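Local coordinates for trafficking protein particle complex subunit 3 (Naegleria fowleri, PDB 6AQ3) that carries a covalently bound palmitic acid and probably serves as a core subunit of the TRAPP complex, which tethers transport vesicles in membrane traffic, at residues I52-M65 / R140-A154. Sequence-based numbering, arbitrary orientation. Where two conformers were deposited one is given.
Sequences INTQLEKMGYKMGM and RLYYSNIICGVIRGA. With PLM (palmitic acid), chain N.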
loop_
_atom_site.group_PDB
_atom_site.type_symbol
_atom_site.label_atom_id
_atom_site.label_comp_id
_atom_site.label_asym_id
_atom_site.label_seq_id
_atom_site.Cartn_x
_atom_site.Cartn_y
_atom_site.Cartn_z
ATOM N N ILE C 52 7.737 13.893 9.613
ATOM C CA ILE C 52 7.251 12.965 8.593
ATOM C C ILE C 52 8.071 11.687 8.619
ATOM O O ILE C 52 7.525 10.577 8.626
ATOM C CB ILE C 52 7.297 13.612 7.202
ATOM C CG1 ILE C 52 6.293 14.742 7.108
ATOM C CG2 ILE C 52 7.105 12.527 6.102
ATOM C CD1 ILE C 52 6.343 15.461 5.788
ATOM N N ASN C 53 9.397 11.824 8.596
ATOM C CA ASN C 53 10.266 10.656 8.717
ATOM C C ASN C 53 9.866 9.807 9.925
ATOM O O ASN C 53 9.672 8.591 9.817
ATOM C CB ASN C 53 11.735 11.102 8.827
ATOM C CG ASN C 53 12.279 11.613 7.493
ATOM O OD1 ASN C 53 11.668 11.378 6.435
ATOM N ND2 ASN C 53 13.453 12.245 7.519
ATOM N N THR C 54 9.683 10.452 11.077
ATOM C CA THR C 54 9.367 9.731 12.309
ATOM C C THR C 54 8.021 9.018 12.235
ATOM O O THR C 54 7.903 7.869 12.674
ATOM C CB THR C 54 9.418 10.705 13.479
ATOM O OG1 THR C 54 10.766 11.177 13.602
ATOM C CG2 THR C 54 8.955 10.040 14.780
ATOM N N GLN C 55 6.990 9.673 11.698
ATOM C CA GLN C 55 5.687 9.020 11.605
ATOM C C GLN C 55 5.702 7.852 10.625
ATOM O O GLN C 55 4.983 6.863 10.823
ATOM C CB GLN C 55 4.626 10.039 11.209
ATOM C CG GLN C 55 4.175 10.870 12.374
ATOM C CD GLN C 55 3.520 10.013 13.434
ATOM O OE1 GLN C 55 2.602 9.237 13.134
ATOM N NE2 GLN C 55 3.995 10.129 14.677
ATOM N N LEU C 56 6.496 7.951 9.554
ATOM C CA LEU C 56 6.606 6.841 8.623
ATOM C C LEU C 56 7.238 5.642 9.318
ATOM O O LEU C 56 6.814 4.495 9.120
ATOM C CB LEU C 56 7.421 7.271 7.390
ATOM C CG LEU C 56 6.701 8.230 6.432
ATOM C CD1 LEU C 56 7.606 8.755 5.282
ATOM C CD2 LEU C 56 5.462 7.508 5.872
ATOM N N GLU C 57 8.238 5.901 10.165
ATOM C CA GLU C 57 8.876 4.831 10.914
ATOM C C GLU C 57 7.904 4.183 11.891
ATOM O O GLU C 57 7.864 2.953 12.009
ATOM C CB GLU C 57 10.083 5.382 11.660
ATOM C CG GLU C 57 11.080 4.321 12.102
ATOM C CD GLU C 57 10.677 3.624 13.396
ATOM O OE1 GLU C 57 9.758 4.124 14.090
ATOM O OE2 GLU C 57 11.282 2.570 13.708
ATOM N N LYS C 58 7.102 4.989 12.584
ATOM C CA LYS C 58 6.152 4.448 13.549
ATOM C C LYS C 58 5.072 3.619 12.864
ATOM O O LYS C 58 4.593 2.634 13.432
ATOM C CB LYS C 58 5.542 5.579 14.373
ATOM N N MET C 59 4.671 4.008 11.657
ATOM C CA MET C 59 3.746 3.193 10.885
ATOM C C MET C 59 4.382 1.847 10.560
ATOM O O MET C 59 3.730 0.802 10.665
ATOM C CB MET C 59 3.347 3.934 9.602
ATOM C CG MET C 59 2.375 5.105 9.833
ATOM S SD MET C 59 2.214 6.162 8.357
ATOM C CE MET C 59 1.539 7.663 9.046
ATOM N N GLY C 60 5.653 1.852 10.153
ATOM C CA GLY C 60 6.336 0.595 9.892
ATOM C C GLY C 60 6.540 -0.210 11.158
ATOM O O GLY C 60 6.360 -1.435 11.171
ATOM N N TYR C 61 6.869 0.479 12.252
ATOM C CA TYR C 61 7.053 -0.201 13.523
ATOM C C TYR C 61 5.826 -1.032 13.879
ATOM O O TYR C 61 5.939 -2.222 14.205
ATOM C CB TYR C 61 7.379 0.815 14.621
ATOM C CG TYR C 61 7.465 0.184 15.998
ATOM C CD1 TYR C 61 8.550 -0.615 16.348
ATOM C CD2 TYR C 61 6.457 0.366 16.929
ATOM C CE1 TYR C 61 8.633 -1.210 17.603
ATOM C CE2 TYR C 61 6.527 -0.224 18.190
ATOM C CZ TYR C 61 7.619 -1.010 18.518
ATOM O OH TYR C 61 7.684 -1.597 19.758
ATOM N N LYS C 62 4.638 -0.429 13.796
ATOM C CA LYS C 62 3.423 -1.176 14.106
ATOM C C LYS C 62 3.206 -2.310 13.107
ATOM O O LYS C 62 2.795 -3.410 13.486
ATOM C CB LYS C 62 2.222 -0.231 14.170
ATOM N N MET C 63 3.518 -2.082 11.833
ATOM C CA MET C 63 3.334 -3.139 10.841
ATOM C C MET C 63 4.279 -4.302 11.093
ATOM O O MET C 63 3.873 -5.464 11.011
ATOM C CB MET C 63 3.552 -2.586 9.432
ATOM C CG MET C 63 2.435 -1.684 8.929
ATOM S SD MET C 63 2.778 -0.906 7.324
ATOM C CE MET C 63 3.589 -2.207 6.446
ATOM N N GLY C 64 5.536 -4.013 11.413
ATOM C CA GLY C 64 6.510 -5.078 11.577
ATOM C C GLY C 64 6.206 -5.997 12.745
ATOM O O GLY C 64 6.459 -7.203 12.673
ATOM N N MET C 65 5.645 -5.457 13.826
ATOM C CA MET C 65 5.243 -6.326 14.932
ATOM C C MET C 65 4.139 -7.279 14.505
ATOM O O MET C 65 4.096 -8.423 14.964
ATOM C CB MET C 65 4.791 -5.491 16.137
ATOM C CG MET C 65 5.918 -4.752 16.836
ATOM S SD MET C 65 5.441 -4.012 18.421
ATOM C CE MET C 65 4.077 -2.960 17.917
ATOM N N ARG C 140 15.969 16.456 3.445
ATOM C CA ARG C 140 16.287 15.037 3.635
ATOM C C ARG C 140 15.075 14.238 4.128
ATOM O O ARG C 140 15.137 13.499 5.116
ATOM C CB ARG C 140 17.495 14.857 4.568
ATOM C CG ARG C 140 18.793 15.200 3.836
ATOM C CD ARG C 140 20.067 14.827 4.559
ATOM N NE ARG C 140 20.293 13.388 4.427
ATOM C CZ ARG C 140 20.908 12.819 3.392
ATOM N NH1 ARG C 140 21.350 13.565 2.381
ATOM N NH2 ARG C 140 21.064 11.506 3.352
ATOM N N LEU C 141 13.976 14.336 3.389
ATOM C CA LEU C 141 12.925 13.339 3.540
ATOM C C LEU C 141 13.485 11.960 3.228
ATOM O O LEU C 141 14.219 11.777 2.248
ATOM C CB LEU C 141 11.775 13.640 2.574
ATOM C CG LEU C 141 10.727 12.556 2.355
ATOM C CD1 LEU C 141 9.808 12.494 3.560
ATOM C CD2 LEU C 141 9.952 12.833 1.051
ATOM N N TYR C 142 13.150 10.986 4.060
ATOM C CA TYR C 142 13.462 9.595 3.742
ATOM C C TYR C 142 12.159 8.940 3.300
ATOM O O TYR C 142 11.424 8.338 4.098
ATOM C CB TYR C 142 14.122 8.889 4.917
ATOM C CG TYR C 142 15.573 9.269 5.073
ATOM C CD1 TYR C 142 16.482 9.053 4.031
ATOM C CD2 TYR C 142 16.054 9.814 6.274
ATOM C CE1 TYR C 142 17.836 9.388 4.169
ATOM C CE2 TYR C 142 17.412 10.159 6.426
ATOM C CZ TYR C 142 18.290 9.941 5.363
ATOM O OH TYR C 142 19.619 10.267 5.478
ATOM N N TYR C 143 11.914 9.036 1.991
ATOM C CA TYR C 143 10.652 8.627 1.385
ATOM C C TYR C 143 10.206 7.238 1.833
ATOM O O TYR C 143 9.014 7.015 2.068
ATOM C CB TYR C 143 10.801 8.669 -0.134
ATOM C CG TYR C 143 9.506 8.434 -0.875
ATOM C CD1 TYR C 143 8.625 9.480 -1.135
ATOM C CD2 TYR C 143 9.157 7.161 -1.287
ATOM C CE1 TYR C 143 7.423 9.259 -1.825
ATOM C CE2 TYR C 143 7.991 6.933 -1.948
ATOM C CZ TYR C 143 7.123 7.977 -2.215
ATOM O OH TYR C 143 5.957 7.702 -2.868
ATOM N N SER C 144 11.143 6.293 1.958
ATOM C CA SER C 144 10.850 4.904 2.302
ATOM C C SER C 144 11.084 4.572 3.772
ATOM O O SER C 144 11.306 3.400 4.097
ATOM C CB SER C 144 11.694 3.960 1.458
ATOM O OG SER C 144 11.374 4.092 0.104
ATOM N N ASN C 145 10.969 5.555 4.672
ATOM C CA ASN C 145 11.346 5.331 6.065
ATOM C C ASN C 145 10.498 4.260 6.734
ATOM O O ASN C 145 10.943 3.661 7.728
ATOM C CB ASN C 145 11.246 6.623 6.865
ATOM C CG ASN C 145 12.379 6.759 7.874
ATOM O OD1 ASN C 145 13.466 6.228 7.656
ATOM N ND2 ASN C 145 12.142 7.500 8.961
ATOM N N ILE C 146 9.311 3.973 6.187
ATOM C CA ILE C 146 8.478 2.897 6.709
ATOM C C ILE C 146 9.260 1.585 6.807
ATOM O O ILE C 146 8.945 0.732 7.644
ATOM C CB ILE C 146 7.219 2.750 5.839
ATOM C CG1 ILE C 146 6.163 1.929 6.568
ATOM C CG2 ILE C 146 7.566 2.065 4.521
ATOM C CD1 ILE C 146 4.773 2.125 6.002
ATOM N N ILE C 147 10.272 1.392 5.949
ATOM C CA ILE C 147 11.075 0.168 5.994
ATOM C C ILE C 147 11.824 0.051 7.318
ATOM O O ILE C 147 11.932 -1.040 7.893
ATOM C CB ILE C 147 12.043 0.103 4.790
ATOM C CG1 ILE C 147 11.261 0.079 3.467
ATOM C CG2 ILE C 147 12.942 -1.156 4.863
ATOM C CD1 ILE C 147 12.145 0.029 2.238
ATOM N N CYS C 148 12.366 1.160 7.819
ATOM C CA CYS C 148 13.111 1.094 9.069
ATOM C C CYS C 148 12.223 0.647 10.223
ATOM O O CYS C 148 12.642 -0.163 11.066
ATOM C CB CYS C 148 13.742 2.449 9.375
ATOM S SG CYS C 148 14.980 2.925 8.164
ATOM N N GLY C 149 10.987 1.149 10.265
ATOM C CA GLY C 149 10.076 0.765 11.332
ATOM C C GLY C 149 9.705 -0.698 11.272
ATOM O O GLY C 149 9.619 -1.372 12.308
ATOM N N VAL C 150 9.487 -1.217 10.059
ATOM C CA VAL C 150 9.178 -2.638 9.907
ATOM C C VAL C 150 10.292 -3.493 10.497
ATOM O O VAL C 150 10.035 -4.486 11.187
ATOM C CB VAL C 150 8.913 -2.961 8.424
ATOM C CG1 VAL C 150 8.654 -4.460 8.222
ATOM C CG2 VAL C 150 7.688 -2.182 7.967
ATOM N N ILE C 151 11.545 -3.098 10.247
ATOM C CA ILE C 151 12.709 -3.818 10.757
ATOM C C ILE C 151 12.741 -3.766 12.275
ATOM O O ILE C 151 12.925 -4.794 12.944
ATOM C CB ILE C 151 13.992 -3.241 10.130
ATOM C CG1 ILE C 151 14.059 -3.640 8.642
ATOM C CG2 ILE C 151 15.251 -3.621 10.946
ATOM C CD1 ILE C 151 15.199 -3.019 7.874
ATOM N N ARG C 152 12.541 -2.571 12.839
ATOM C CA ARG C 152 12.582 -2.414 14.291
ATOM C C ARG C 152 11.460 -3.190 14.974
ATOM O O ARG C 152 11.684 -3.848 15.997
ATOM C CB ARG C 152 12.501 -0.934 14.668
ATOM C CG ARG C 152 12.420 -0.696 16.193
ATOM C CD ARG C 152 12.588 0.784 16.509
ATOM N NE ARG C 152 11.425 1.575 16.119
ATOM C CZ ARG C 152 10.453 1.928 16.957
ATOM N NH1 ARG C 152 10.511 1.564 18.221
ATOM N NH2 ARG C 152 9.426 2.652 16.542
ATOM N N GLY C 153 10.243 -3.107 14.439
ATOM C CA GLY C 153 9.137 -3.803 15.063
ATOM C C GLY C 153 9.271 -5.307 14.921
ATOM O O GLY C 153 8.997 -6.060 15.860
ATOM N N ALA C 154 9.721 -5.770 13.756
ATOM C CA ALA C 154 9.881 -7.206 13.591
ATOM C C ALA C 154 10.922 -7.758 14.562
ATOM O O ALA C 154 10.678 -8.758 15.248
ATOM C CB ALA C 154 10.264 -7.533 12.147
HETATM C C1 PLM N . 15.202 -13.452 12.939
HETATM O O2 PLM N . 16.063 -12.670 13.436
HETATM C C2 PLM N . 14.452 -13.126 11.535
HETATM C C3 PLM N . 14.549 -11.693 10.968
HETATM C C4 PLM N . 13.208 -10.934 10.926
HETATM C C5 PLM N . 12.731 -10.507 9.512
HETATM C C6 PLM N . 11.876 -9.215 9.505
HETATM C C7 PLM N . 11.298 -8.812 8.126
HETATM C C8 PLM N . 11.593 -7.347 7.713
HETATM C C9 PLM N . 10.803 -6.885 6.465
HETATM C CA PLM N . 11.468 -5.727 5.659
HETATM C CB PLM N . 10.635 -5.234 4.450
HETATM C CC PLM N . 9.812 -3.950 4.732
HETATM C CD PLM N . 8.575 -3.793 3.821
HETATM C CE PLM N . 8.070 -2.337 3.650
HETATM C CF PLM N . 6.600 -2.257 3.172
HETATM C CG PLM N . 6.198 -0.898 2.573
#
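Asn53 O accepts two N-H groups, that of Glu57 N one helical turn on and that of Asn145 ND2 from the other segment. The amide bond, 2.8 Å from Asn145 ND2 to Asn53 O, reaches the carbonyl from above its plane. This bond lies at one end of a glycine-mediated helix pair in the TRAPP-component fold: the axes of segments 52-65 and 146-154 approach to 6.1 Å and cross at -38°. Gly60 and Gly64 face Gly149 and Gly153, and the lack of side chains at all four lets backbone meet backbone; Gly149 CA lies 3.2 Å from Glu57 O, one of several CA-H...O contacts that follow the crossing. Ile146 is a knob among Leu56, Met59, Gly60 and Met63. Its CG2, with Val150 CG1 and Ala154 CB, also touches the palmitate chain, so helix 146-157 lies between acyl chain and helix 49-75, consistent with the lipid channel of Bet3 relatives.

Before that helix, the Asn53 side-chain amide pairs with the backbone of residues 140-142 through both its ends: OD1 takes Tyr142 N at 2.8 Å, while ND2 gives a longer bond to Arg140 O in its own amide plane.

At the more exposed flank Arg152 bends at chi3 (72°), turning its guanidinium over one face of the Tyr61 ring, planes 8° apart; Tyr61 OH is hydrogen-bonded to Glu156 OE2. The guanidinium also grips Glu57 side-on: NE meets OE2 at 2.6 Å, and NH2 reaches the syn lone pair of OE1 at 2.9 Å.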